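Local coordinates for protein L-lysine 6-oxidase (Marinomonas mediterranea, PDB 3WEU) that oxidises the epsilon-amino group of free L-lysine with a cysteine tryptophylquinone cofactor, releasing ammonium and the hydrogen peroxide that makes it antibacterial, at residues A[92-96]-A[504-508]; A[99-103]-A[383-387]; A[295-299]-A[412-416]; A[307-311]-A[642-646]; A[610-614]-A[647-652]. All coordinates share one frame; numbering follows the deposited sequence. Where two conformers were deposited one is given.

Interaction 1: residues A[92-96]-A[504-508]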
# COMPACT_ATOMS: atom_id res chain seq x y z
N LYS A 92 24.63 9.19 -12.27
CA LYS A 92 25.03 9.03 -10.86
C LYS A 92 23.91 9.20 -9.89
O LYS A 92 24.16 9.29 -8.67
CB LYS A 92 26.08 10.08 -10.55
CG LYS A 92 27.49 9.74 -10.91
CD LYS A 92 28.39 10.82 -10.46
CE LYS A 92 29.88 10.57 -10.58
NZ LYS A 92 30.65 11.68 -9.95
N LYS A 93 22.66 9.29 -10.39
CA LYS A 93 21.58 9.71 -9.54
C LYS A 93 21.40 8.76 -8.32
O LYS A 93 21.10 9.20 -7.23
CB LYS A 93 20.24 9.72 -10.26
CG LYS A 93 20.15 10.67 -11.44
CD LYS A 93 18.70 10.67 -11.95
CE LYS A 93 18.55 11.66 -13.10
NZ LYS A 93 17.15 11.84 -13.53
N ALA A 94 21.45 7.46 -8.56
CA ALA A 94 21.20 6.49 -7.47
C ALA A 94 22.29 6.56 -6.36
O ALA A 94 22.06 6.11 -5.25
CB ALA A 94 21.03 5.08 -7.99
N ALA A 95 23.41 7.12 -6.68
CA ALA A 95 24.54 7.27 -5.80
C ALA A 95 24.61 8.63 -5.11
O ALA A 95 25.44 8.81 -4.23
CB ALA A 95 25.79 7.07 -6.62
N TRP A 96 23.73 9.58 -5.48
CA TRP A 96 23.79 10.89 -4.90
C TRP A 96 22.88 11.06 -3.69
O TRP A 96 22.22 10.13 -3.18
CB TRP A 96 23.55 11.97 -5.99
CG TRP A 96 24.18 13.38 -5.62
CD1 TRP A 96 23.53 14.56 -5.50
CD2 TRP A 96 25.55 13.64 -5.31
NE1 TRP A 96 24.37 15.55 -5.17
CE2 TRP A 96 25.63 15.01 -5.01
CE3 TRP A 96 26.71 12.84 -5.22
CZ2 TRP A 96 26.82 15.62 -4.65
CZ3 TRP A 96 27.89 13.43 -4.83
CH2 TRP A 96 27.95 14.82 -4.58
N ARG A 504 21.68 15.19 -9.40
CA ARG A 504 20.83 15.75 -8.35
C ARG A 504 19.34 15.63 -8.61
O ARG A 504 18.51 15.75 -7.70
CB ARG A 504 21.18 17.23 -8.14
CG ARG A 504 22.51 17.38 -7.44
CD ARG A 504 22.90 18.83 -7.44
NE ARG A 504 24.13 19.10 -6.69
CZ ARG A 504 25.34 18.87 -7.17
NH1 ARG A 504 25.49 18.32 -8.40
NH2 ARG A 504 26.41 19.14 -6.42
N MET A 505 18.97 15.40 -9.88
CA MET A 505 17.59 15.41 -10.30
C MET A 505 16.88 14.18 -9.75
O MET A 505 17.52 13.24 -9.24
CB MET A 505 17.46 15.42 -11.83
CG MET A 505 18.33 16.42 -12.57
SD MET A 505 18.30 18.08 -11.87
CE MET A 505 16.73 18.61 -12.54
N ALA A 506 15.55 14.16 -9.87
CA ALA A 506 14.81 13.03 -9.34
C ALA A 506 15.22 11.74 -10.02
O ALA A 506 15.57 11.68 -11.21
CB ALA A 506 13.31 13.22 -9.45
N CYS A 507 15.16 10.69 -9.22
CA CYS A 507 15.49 9.32 -9.65
C CYS A 507 14.32 8.42 -9.35
O CYS A 507 14.11 8.01 -8.17
CB CYS A 507 16.73 8.87 -8.91
SG CYS A 507 17.31 7.29 -9.57
N PRO A 508 13.47 8.12 -10.38
CA PRO A 508 13.56 8.48 -11.78
C PRO A 508 12.96 9.88 -12.08
O PRO A 508 12.17 10.40 -11.31
CB PRO A 508 12.71 7.43 -12.46
CG PRO A 508 11.64 7.20 -11.49
CD PRO A 508 12.27 7.33 -10.12
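Lys93, in the short 3-10 turn 93-95, and Trp96, just after it, reach onto the irregular loop 504-508, so that a loop following strand 80-91 meets the one leading into helix 510-515. No strand pairing joins the two; side chains of 92-96 make the contact. Lys93 is its polar half. With CG opposite the carbonyl carbon (chi1 -62°) and every later torsion near 180°, the chain runs out straight to the loop. Lys93 CB rests on Cys507 CB at 3.9 Å, and Lys93 CD passes Ala506 O at 3.4 Å. The ammonium finishes on that same oxygen, Lys93 NZ to Ala506 O at 2.8 Å, arriving nearly along the C=O axis (C=O...N angle 161°). NZ also forms a salt bridge with Asp219, so one buried charge serves a backbone carbonyl and a carboxylate together. Met505 lies across the lysine, its CB 4.0 Å from Lys93 NZ, while its bent chain carries the sulfur elsewhere.

The second half is Trp96 beside Arg504, two long side chains pointing the same way. Arg504 CB starts away from Trp96, but the chain is extended from CG to NE and returns alongside the indole. The guanidinium, which forms salt bridges with Glu489 and Asp488, has the indole nitrogen over one face near its rim, with the two planes 56° apart; Trp96 NE1 itself is hydrogen-bonded to Tyr114. The nearest approach here is made by the aliphatic part of the arginine: Arg504 CG lies 3.5 Å from Trp96 NE1 and 3.6 Å from Trp96 CD1.

Interaction 2: residues A[99-103]-A[383-387]. With SO4 (sulfate ion), chain C.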
# COMPACT_ATOMS: atom_id res chain seq x y z
N PHE A 99 17.15 14.78 -2.94
CA PHE A 99 16.94 16.17 -3.22
C PHE A 99 16.11 16.84 -2.11
O PHE A 99 15.02 16.43 -1.77
CB PHE A 99 16.27 16.40 -4.60
CG PHE A 99 16.24 17.88 -4.97
CD1 PHE A 99 17.40 18.53 -5.37
CD2 PHE A 99 15.07 18.60 -4.83
CE1 PHE A 99 17.40 19.87 -5.66
CE2 PHE A 99 15.08 19.95 -5.11
CZ PHE A 99 16.22 20.56 -5.54
N ARG A 100 16.72 17.85 -1.50
CA ARG A 100 16.10 18.70 -0.51
C ARG A 100 16.21 20.18 -0.82
O ARG A 100 16.86 20.96 -0.06
CB ARG A 100 16.77 18.41 0.83
CG ARG A 100 16.27 17.07 1.37
CD ARG A 100 16.84 16.90 2.75
NE ARG A 100 16.35 15.71 3.44
CZ ARG A 100 16.61 15.43 4.71
NH1 ARG A 100 17.41 16.20 5.43
NH2 ARG A 100 16.07 14.34 5.26
N GLU A 101 15.60 20.57 -1.96
CA GLU A 101 15.62 21.92 -2.36
C GLU A 101 17.03 22.50 -2.37
O GLU A 101 17.93 21.93 -3.04
CB GLU A 101 14.61 22.70 -1.53
CG GLU A 101 13.21 22.13 -1.62
CD GLU A 101 12.98 20.92 -0.69
OE1 GLU A 101 13.24 21.00 0.54
OE2 GLU A 101 12.57 19.89 -1.24
N LEU A 102 17.26 23.59 -1.66
CA LEU A 102 18.51 24.30 -1.78
C LEU A 102 19.62 23.78 -0.87
O LEU A 102 20.77 24.26 -0.95
CB LEU A 102 18.31 25.76 -1.53
CG LEU A 102 17.89 26.73 -2.61
CD1 LEU A 102 18.29 26.55 -4.05
CD2 LEU A 102 16.78 27.70 -2.38
N ASN A 103 19.30 22.75 -0.08
CA ASN A 103 20.35 22.18 0.79
C ASN A 103 21.36 21.53 -0.08
O ASN A 103 21.03 20.73 -1.01
CB ASN A 103 19.76 21.19 1.77
CG ASN A 103 18.87 21.87 2.82
OD1 ASN A 103 19.34 22.59 3.72
ND2 ASN A 103 17.59 21.74 2.63
N SER A 383 12.85 28.88 -6.26
CA SER A 383 13.60 27.66 -6.12
C SER A 383 13.38 26.96 -4.76
O SER A 383 13.92 25.91 -4.55
CB SER A 383 15.07 27.86 -6.49
OG SER A 383 15.26 28.08 -7.90
N ASN A 384 12.65 27.57 -3.82
CA ASN A 384 12.08 26.83 -2.72
C ASN A 384 10.82 27.35 -2.12
O ASN A 384 10.84 28.11 -1.13
CB ASN A 384 13.09 26.53 -1.60
CG ASN A 384 12.46 25.73 -0.51
OD1 ASN A 384 11.53 24.97 -0.79
ND2 ASN A 384 12.98 25.80 0.70
N SER A 385 9.71 26.91 -2.70
CA SER A 385 8.39 27.15 -2.20
C SER A 385 7.82 25.92 -1.46
O SER A 385 6.63 25.88 -1.21
CB SER A 385 7.46 27.45 -3.39
OG SER A 385 7.62 26.42 -4.41
N VAL A 386 8.65 24.93 -1.22
CA VAL A 386 8.27 23.60 -0.77
C VAL A 386 8.53 23.36 0.71
O VAL A 386 7.65 22.86 1.45
CB VAL A 386 9.05 22.56 -1.61
CG1 VAL A 386 8.70 21.15 -1.17
CG2 VAL A 386 8.61 22.69 -3.09
N SER A 387 9.71 23.74 1.18
CA SER A 387 10.06 23.47 2.62
C SER A 387 10.29 24.75 3.42
O SER A 387 10.77 25.74 2.91
CB SER A 387 11.29 22.54 2.68
OG SER A 387 12.40 23.14 1.99
S SO4 C . 14.96 11.69 -3.58
O1 SO4 C . 14.86 11.81 -2.08
O2 SO4 C . 15.72 10.38 -3.79
O3 SO4 C . 13.59 11.53 -4.19
O4 SO4 C . 15.59 12.90 -4.26
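Glu101 and Leu102, the central residues of a type II' beta turn from Arg100 to Asn103, press against residues 383-387, where the chain leaves strand 381-382 through a classic beta bulge opposite Glu400 and enters an Asx turn. Just before the turn, Phe99 N donates to sulfate O4 at 2.8 Å; Arg122 also holds this ion, probably from the crystallisation liquor. Ser383 comes first: its carbonyl oxygen lies 4.0 Å from Leu102 CD2, while its hydroxyl bonds to Met447 N. Asn384 follows and organises the corner. Its CG is anti to the backbone N (chi1 -178°), which turns OD1 back over the following chain. Asn384 OD1 takes two backbone bonds, from Ser387 N at 3.0 Å in the carbonyl plane on a lone pair and from Val386 N at 2.9 Å from above that plane. ND2 donates to Ser387 OG and to Val398 O, so both ends of the amide are held. Leu102 CD2 packs on Asn384 CB, and Glu101 CG sits 3.4 Å from Asn384 OD1 where the two chains cross. Next, Val386 sets CG1 at 4.1 Å from Glu101 OE2. Ser387 closes the walk and supplies the polar link. The glutamate reaches it by bending at chi2 (81°), and Tyr392 OH is a second partner of the same carboxylate oxygen. Ser387 OG donates to Glu101 OE1 at 2.7 Å, meeting that oxygen from above the carboxylate plane.

Interaction 3: residues A[295-299]-A[412-416]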
# COMPACT_ATOMS: atom_id res chain seq x y z
N PHE A 295 17.54 47.00 -26.96
CA PHE A 295 16.19 46.50 -26.81
C PHE A 295 16.00 45.12 -27.42
O PHE A 295 15.51 44.18 -26.76
CB PHE A 295 15.17 47.44 -27.39
CG PHE A 295 13.75 46.94 -27.15
CD1 PHE A 295 13.15 47.08 -25.92
CD2 PHE A 295 13.07 46.26 -28.17
CE1 PHE A 295 11.90 46.59 -25.69
CE2 PHE A 295 11.79 45.80 -27.96
CZ PHE A 295 11.21 45.96 -26.72
N ASP A 296 16.31 44.99 -28.69
CA ASP A 296 16.07 43.76 -29.37
C ASP A 296 16.84 42.56 -28.78
O ASP A 296 16.30 41.46 -28.72
CB ASP A 296 16.35 43.81 -30.89
CG ASP A 296 15.34 44.66 -31.70
OD1 ASP A 296 14.21 44.85 -31.30
OD2 ASP A 296 15.73 45.20 -32.75
N ARG A 297 18.09 42.74 -28.41
CA ARG A 297 18.92 41.65 -27.93
C ARG A 297 18.60 41.31 -26.47
O ARG A 297 18.58 40.15 -26.11
CB ARG A 297 20.41 42.05 -28.00
CG ARG A 297 21.46 41.02 -27.58
CD ARG A 297 22.94 41.57 -27.59
NE ARG A 297 23.03 42.60 -26.59
CZ ARG A 297 23.97 43.52 -26.49
NH1 ARG A 297 24.98 43.57 -27.35
NH2 ARG A 297 23.90 44.43 -25.50
N ASP A 298 18.38 42.31 -25.64
CA ASP A 298 18.38 42.10 -24.20
C ASP A 298 16.98 42.09 -23.58
O ASP A 298 16.75 41.45 -22.55
CB ASP A 298 19.19 43.17 -23.48
CG ASP A 298 20.66 43.24 -23.93
OD1 ASP A 298 21.28 42.20 -24.24
OD2 ASP A 298 21.17 44.42 -23.97
N ILE A 299 16.06 42.82 -24.16
CA ILE A 299 14.80 43.06 -23.48
C ILE A 299 13.66 42.32 -24.16
O ILE A 299 12.88 41.58 -23.51
CB ILE A 299 14.49 44.53 -23.47
CG1 ILE A 299 15.69 45.34 -22.93
CG2 ILE A 299 13.20 44.83 -22.71
CD1 ILE A 299 16.14 44.95 -21.55
N LEU A 412 20.02 44.31 -17.02
CA LEU A 412 19.70 44.83 -18.32
C LEU A 412 18.31 45.43 -18.39
O LEU A 412 18.10 46.50 -18.99
CB LEU A 412 19.94 43.76 -19.38
CG LEU A 412 21.35 43.24 -19.59
CD1 LEU A 412 21.45 41.98 -20.42
CD2 LEU A 412 22.19 44.28 -20.28
N LEU A 413 17.35 44.82 -17.72
CA LEU A 413 16.04 45.39 -17.62
C LEU A 413 16.03 46.75 -16.93
O LEU A 413 15.37 47.68 -17.37
CB LEU A 413 15.01 44.38 -16.98
CG LEU A 413 13.55 44.79 -17.15
CD1 LEU A 413 13.08 44.67 -18.61
CD2 LEU A 413 12.66 43.91 -16.26
N GLY A 414 16.84 46.90 -15.89
CA GLY A 414 17.00 48.16 -15.16
C GLY A 414 17.67 49.23 -16.03
O GLY A 414 17.34 50.41 -15.88
N GLN A 415 18.60 48.85 -16.90
CA GLN A 415 19.18 49.79 -17.83
C GLN A 415 18.12 50.29 -18.80
O GLN A 415 18.02 51.50 -19.09
CB GLN A 415 20.36 49.17 -18.57
CG GLN A 415 21.57 48.83 -17.71
CD GLN A 415 22.02 49.98 -16.87
OE1 GLN A 415 21.55 50.18 -15.72
NE2 GLN A 415 22.95 50.77 -17.40
N TRP A 416 17.30 49.40 -19.31
CA TRP A 416 16.16 49.78 -20.08
C TRP A 416 15.28 50.74 -19.36
O TRP A 416 14.91 51.80 -19.94
CB TRP A 416 15.39 48.53 -20.59
CG TRP A 416 14.07 48.80 -21.19
CD1 TRP A 416 13.80 49.13 -22.50
CD2 TRP A 416 12.80 48.66 -20.55
NE1 TRP A 416 12.46 49.27 -22.68
CE2 TRP A 416 11.82 49.02 -21.50
CE3 TRP A 416 12.41 48.37 -19.26
CZ2 TRP A 416 10.48 48.99 -21.20
CZ3 TRP A 416 11.06 48.39 -18.95
CH2 TRP A 416 10.12 48.67 -19.91
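Ile299 is the bump of this helix-helix contact: from helix 295-308 it fills a hollow formed by Leu412, Leu413 and Trp416 on helix 407-418. The axes of segments 295-299 and 412-416 approach to 10.2 Å, with their N-to-C directions at 137°, so they lie roughly antiparallel but splayed. Ile299 CD1 drops between successive turns, 3.6 Å from Leu412 O and 3.8 Å from Trp416 CB. The other branch, CG2, lies anti to the backbone N and is thereby placed over the face of the five-membered ring of Trp416, a CH-pi contact 4.3 Å from the centroid and 6° off the normal; it also touches Leu413 CD1.

On one flank, Phe295 lies alongside Trp416, pointing the same way, with the indole nitrogen at the phenyl edge. The phenyl plane and that of the Trp416 five-membered ring are 42° apart, an oblique pair, and Trp416 NE1 is hydrogen-bonded to Tyr328 O. On the other flank, Leu412 spreads its two methyls against the side chain of Asp298, whose carboxylate is held by Arg297 through two nitrogens and also bonds Tyr429 OH and Asn294 N. Leu412 CD1 lies 3.8 Å from Asp298 CG, and Leu412 CD2 3.8 Å from Asp298 OD2.

Interaction 4: residues A[307-311]-A[642-646]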
# COMPACT_ATOMS: atom_id res chain seq x y z
N SER A 307 5.12 36.32 -23.10
CA SER A 307 3.90 36.29 -23.95
C SER A 307 3.47 34.91 -24.41
O SER A 307 2.39 34.79 -24.90
CB SER A 307 4.08 37.14 -25.21
OG SER A 307 4.83 36.49 -26.20
N GLN A 308 4.35 33.91 -24.31
CA GLN A 308 4.08 32.54 -24.74
C GLN A 308 3.49 31.67 -23.63
O GLN A 308 2.86 30.67 -23.92
CB GLN A 308 5.36 31.84 -25.23
CG GLN A 308 5.99 32.38 -26.50
CD GLN A 308 7.21 31.52 -26.93
OE1 GLN A 308 8.31 31.43 -26.23
NE2 GLN A 308 7.04 30.93 -28.16
N TYR A 309 3.72 32.02 -22.35
CA TYR A 309 3.33 31.13 -21.24
C TYR A 309 1.82 30.80 -21.24
O TYR A 309 1.39 29.75 -20.77
CB TYR A 309 3.76 31.71 -19.88
CG TYR A 309 5.17 31.40 -19.49
CD1 TYR A 309 6.20 31.38 -20.41
CD2 TYR A 309 5.50 31.10 -18.16
CE1 TYR A 309 7.48 31.12 -20.02
CE2 TYR A 309 6.80 30.85 -17.78
CZ TYR A 309 7.78 30.86 -18.71
OH TYR A 309 9.07 30.60 -18.31
N GLN A 310 1.02 31.73 -21.79
CA GLN A 310 -0.44 31.51 -21.86
C GLN A 310 -0.89 30.22 -22.56
O GLN A 310 -2.04 29.79 -22.34
CB GLN A 310 -1.07 32.73 -22.55
CG GLN A 310 -0.64 32.87 -24.02
CD GLN A 310 -1.32 34.05 -24.69
OE1 GLN A 310 -2.52 34.02 -24.98
NE2 GLN A 310 -0.55 35.09 -25.00
N TRP A 311 -0.03 29.63 -23.40
CA TRP A 311 -0.42 28.43 -24.12
C TRP A 311 -0.32 27.16 -23.27
O TRP A 311 -0.76 26.11 -23.69
CB TRP A 311 0.42 28.24 -25.35
CG TRP A 311 0.26 29.41 -26.32
CD1 TRP A 311 1.20 30.37 -26.61
CD2 TRP A 311 -0.86 29.68 -27.14
NE1 TRP A 311 0.67 31.25 -27.53
CE2 TRP A 311 -0.57 30.84 -27.90
CE3 TRP A 311 -2.09 29.05 -27.33
CZ2 TRP A 311 -1.47 31.36 -28.86
CZ3 TRP A 311 -2.97 29.58 -28.25
CH2 TRP A 311 -2.64 30.73 -29.02
N PHE A 642 1.13 35.03 -35.49
CA PHE A 642 -0.26 34.65 -35.23
C PHE A 642 -0.30 33.23 -34.69
O PHE A 642 -0.82 32.33 -35.36
CB PHE A 642 -1.07 34.80 -36.57
CG PHE A 642 -1.21 36.26 -37.01
CD1 PHE A 642 -2.17 37.10 -36.41
CD2 PHE A 642 -0.36 36.77 -38.02
CE1 PHE A 642 -2.30 38.42 -36.84
CE2 PHE A 642 -0.46 38.09 -38.43
CZ PHE A 642 -1.45 38.90 -37.85
N PRO A 643 0.30 33.00 -33.50
CA PRO A 643 0.46 31.64 -33.04
C PRO A 643 -0.84 31.03 -32.62
O PRO A 643 -1.76 31.72 -32.21
CB PRO A 643 1.36 31.79 -31.81
CG PRO A 643 1.10 33.18 -31.34
CD PRO A 643 0.99 33.95 -32.60
N PHE A 644 -0.92 29.69 -32.73
CA PHE A 644 -2.07 28.98 -32.20
C PHE A 644 -1.57 27.65 -31.70
O PHE A 644 -1.38 26.71 -32.50
CB PHE A 644 -3.15 28.83 -33.32
CG PHE A 644 -4.35 27.99 -32.89
CD1 PHE A 644 -4.99 28.21 -31.68
CD2 PHE A 644 -4.89 27.03 -33.74
CE1 PHE A 644 -6.12 27.43 -31.30
CE2 PHE A 644 -6.01 26.26 -33.36
CZ PHE A 644 -6.60 26.47 -32.18
N PHE A 645 -1.27 27.54 -30.39
CA PHE A 645 -0.68 26.33 -29.87
C PHE A 645 -1.73 25.41 -29.29
O PHE A 645 -2.58 25.83 -28.46
CB PHE A 645 0.27 26.66 -28.72
CG PHE A 645 1.61 27.20 -29.12
CD1 PHE A 645 1.80 28.52 -29.42
CD2 PHE A 645 2.68 26.34 -29.20
CE1 PHE A 645 3.08 28.99 -29.77
CE2 PHE A 645 3.94 26.80 -29.53
CZ PHE A 645 4.14 28.13 -29.78
N THR A 646 -1.71 24.17 -29.69
CA THR A 646 -2.54 23.18 -29.12
C THR A 646 -1.76 21.91 -28.87
O THR A 646 -0.64 21.68 -29.38
CB THR A 646 -3.74 22.74 -30.05
OG1 THR A 646 -3.24 21.98 -31.14
CG2 THR A 646 -4.48 23.92 -30.65
O HOH W 1 -2.12 24.89 -25.82
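The indole of Trp311 is the flat group at the heart of this contact, laid against residues 643-645. One face carries the backbone N of Phe645, 3.4 Å from Trp311 CZ3, and the carbonyl carbon of Phe644. Toward the five-membered ring, the same face meets Phe645 CD1, which stands 3.4 Å from Trp311 CD1. The opposite face has Gln310 CG over it. The Trp311 five-membered ring and the Phe645 ring form an oblique pair, centroids 4.5 Å apart and planes at 43°, while the side chains cross at about a right angle. Trp311 holds CG opposite its carbonyl carbon (chi1 -61°), which brings the indole over Phe645 CB, 3.6 Å from Trp311 CD2.

At the far end of the indole, Pro643 O comes 3.4 Å from Trp311 CZ2 in an oblique approach, and the proline ring adds Pro643 CG at 4.0 Å from the same carbon. A water donates to Trp311 O and Phe645 O, joining the backbones where no direct hydrogen bond does.

Leu590 of strand 588-590 touches both Trp311 and Phe644. The aromatic packing thus seats the end of helix 295-308, where the chain goes on in helical conformation without regular bonds, on the start of strand 645-648, one arm of a two-stranded antiparallel sheet with strand 631-634.

Interaction 5: residues A[610-614]-A[647-652]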
# COMPACT_ATOMS: atom_id res chain seq x y z
N ILE A 610 -7.74 22.49 -21.13
CA ILE A 610 -7.93 21.39 -20.20
C ILE A 610 -6.61 21.03 -19.60
O ILE A 610 -5.58 21.51 -19.99
CB ILE A 610 -8.51 20.11 -20.89
CG1 ILE A 610 -7.54 19.35 -21.74
CG2 ILE A 610 -9.77 20.43 -21.63
CD1 ILE A 610 -6.78 20.09 -22.76
N ASN A 611 -6.64 20.15 -18.62
CA ASN A 611 -5.39 19.76 -17.98
C ASN A 611 -4.51 18.87 -18.87
O ASN A 611 -4.91 17.79 -19.42
CB ASN A 611 -5.64 19.07 -16.64
CG ASN A 611 -4.33 18.65 -15.96
OD1 ASN A 611 -3.91 17.49 -15.99
ND2 ASN A 611 -3.69 19.60 -15.33
N TYR A 612 -3.27 19.31 -19.01
CA TYR A 612 -2.31 18.63 -19.87
C TYR A 612 -2.10 17.13 -19.51
O TYR A 612 -1.89 16.28 -20.37
CB TYR A 612 -0.95 19.34 -19.78
CG TYR A 612 0.20 18.66 -20.49
CD1 TYR A 612 0.31 18.72 -21.88
CD2 TYR A 612 1.16 17.96 -19.80
CE1 TYR A 612 1.34 18.12 -22.55
CE2 TYR A 612 2.19 17.37 -20.45
CZ TYR A 612 2.26 17.43 -21.84
OH TYR A 612 3.25 16.81 -22.50
N ALA A 613 -2.02 16.86 -18.21
CA ALA A 613 -1.73 15.50 -17.75
C ALA A 613 -2.98 14.71 -17.39
O ALA A 613 -2.85 13.74 -16.69
CB ALA A 613 -0.84 15.58 -16.52
N ARG A 614 -4.14 15.08 -17.89
CA ARG A 614 -5.39 14.45 -17.47
C ARG A 614 -5.24 12.94 -17.77
O ARG A 614 -4.82 12.54 -18.84
CB ARG A 614 -6.54 15.07 -18.16
CG ARG A 614 -6.54 14.94 -19.70
CD ARG A 614 -7.44 15.93 -20.38
NE ARG A 614 -7.35 15.77 -21.81
CZ ARG A 614 -6.33 16.17 -22.56
NH1 ARG A 614 -5.26 16.78 -22.03
NH2 ARG A 614 -6.38 15.94 -23.90
N GLU A 647 -2.41 21.00 -28.12
CA GLU A 647 -1.95 19.62 -28.04
C GLU A 647 -1.90 19.03 -29.45
O GLU A 647 -2.80 19.29 -30.28
CB GLU A 647 -2.97 18.73 -27.28
CG GLU A 647 -2.90 18.91 -25.78
CD GLU A 647 -3.68 17.90 -25.00
OE1 GLU A 647 -4.71 17.46 -25.51
OE2 GLU A 647 -3.23 17.56 -23.90
N THR A 648 -0.90 18.22 -29.69
CA THR A 648 -0.81 17.36 -30.89
C THR A 648 -0.24 16.00 -30.38
O THR A 648 0.55 15.97 -29.40
CB THR A 648 0.16 17.96 -31.96
OG1 THR A 648 1.49 18.10 -31.44
CG2 THR A 648 -0.32 19.37 -32.45
N GLU A 649 -0.59 14.92 -31.09
CA GLU A 649 0.05 13.63 -30.92
C GLU A 649 -0.12 12.99 -29.52
O GLU A 649 0.64 12.08 -29.13
CB GLU A 649 1.52 13.68 -31.30
CG GLU A 649 1.77 14.09 -32.75
CD GLU A 649 3.22 13.93 -33.14
OE1 GLU A 649 3.66 12.75 -33.25
OE2 GLU A 649 3.92 14.97 -33.32
N ARG A 650 -1.20 13.35 -28.84
CA ARG A 650 -1.52 12.68 -27.54
C ARG A 650 -1.98 11.27 -27.87
O ARG A 650 -2.68 11.09 -28.85
CB ARG A 650 -2.65 13.42 -26.80
CG ARG A 650 -2.63 13.12 -25.30
CD ARG A 650 -3.75 13.75 -24.52
NE ARG A 650 -3.36 13.99 -23.13
CZ ARG A 650 -3.88 13.40 -22.04
NH1 ARG A 650 -4.89 12.56 -22.08
NH2 ARG A 650 -3.37 13.70 -20.87
N ASN A 651 -1.62 10.27 -27.07
CA ASN A 651 -2.06 8.87 -27.35
C ASN A 651 -3.39 8.67 -26.62
O ASN A 651 -3.48 8.06 -25.50
CB ASN A 651 -1.02 7.88 -26.93
CG ASN A 651 0.38 8.16 -27.53
OD1 ASN A 651 0.56 9.00 -28.35
ND2 ASN A 651 1.33 7.41 -27.14
N HIS A 652 -4.42 9.20 -27.26
CA HIS A 652 -5.72 9.28 -26.62
C HIS A 652 -6.26 7.88 -26.31
O HIS A 652 -7.01 7.69 -25.32
CB HIS A 652 -6.74 9.96 -27.52
CG HIS A 652 -6.42 11.37 -27.82
ND1 HIS A 652 -6.34 12.34 -26.85
CD2 HIS A 652 -6.10 11.97 -29.01
CE1 HIS A 652 -6.04 13.49 -27.44
NE2 HIS A 652 -5.89 13.29 -28.74
O HOH W 2 -1.27 15.85 -23.08
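Arg614, at the end of a type I beta turn that begins at Asn611, crosses to Glu647 and Arg650 in a salt-bridge network. From CB, Arg614 CG takes the position between the backbone N and the carbonyl carbon (chi1 61°), and there meets Arg650 NH2 at 3.6 Å. The chain then runs extended through CD to Arg614 NE, which passes Arg650 NH1 at 4.1 Å. At CZ the group flattens: Ile610 CG1 lies over one face and the guanidinium of Arg650 over the other, stacked with centres 3.7 Å apart and planes at 19°. At the tip, Arg614 grips Glu647 end-on with two nitrogens. Arg614 NH1 gives to Glu647 OE2 at 2.9 Å in a nearly straight bond (173°), and Arg614 NH2 gives to Glu647 OE1 at 2.8 Å, on the syn lone pair of OE1. Arg614 NH1 also bonds back to Asn611 O, which helps fix the rotation of the group.

Arg650 in turn donates to the backbone of the turn. Arg650 NH2 reaches Tyr612 O at 3.0 Å and Arg614 O at 2.8 Å, the latter in the carbonyl plane on a lone pair. A water donates to Tyr612 O and Glu647 OE2 and accepts from Arg650 NE, tying the carboxylate to the second arginine, whose direct link to it is long.

The Glu647 carboxylate and the carbonyls of Asn611, Tyr612 and Arg614 give the stacked guanidiniums acceptors round their edges. The carboxylate probably balances part of the positive charge, and the network joins the turn at the end of strand 609-611 to the end of strand 645-648.

From the N terminus, the loop after strand 80-91 supplies two first partners in succession: 92-96 closes on 504-508, and interaction 2, from 99-103 to 383-387, is nested within that span. The two contacts touch where Arg504 O packs on Phe99 CD1, and each joins the N-terminal family region to the C-terminal one. Helix 295-308 then serves interaction 3 at its start and interaction 4 at its end. Interaction 3 is nested inside interaction 1 and crosses interaction 2; interaction 4, returning only at 642-646, crosses interactions 1, 2 and 3. Interaction 5 closes the shortest loop, crosses interaction 4 and shares strand 645-648 with it.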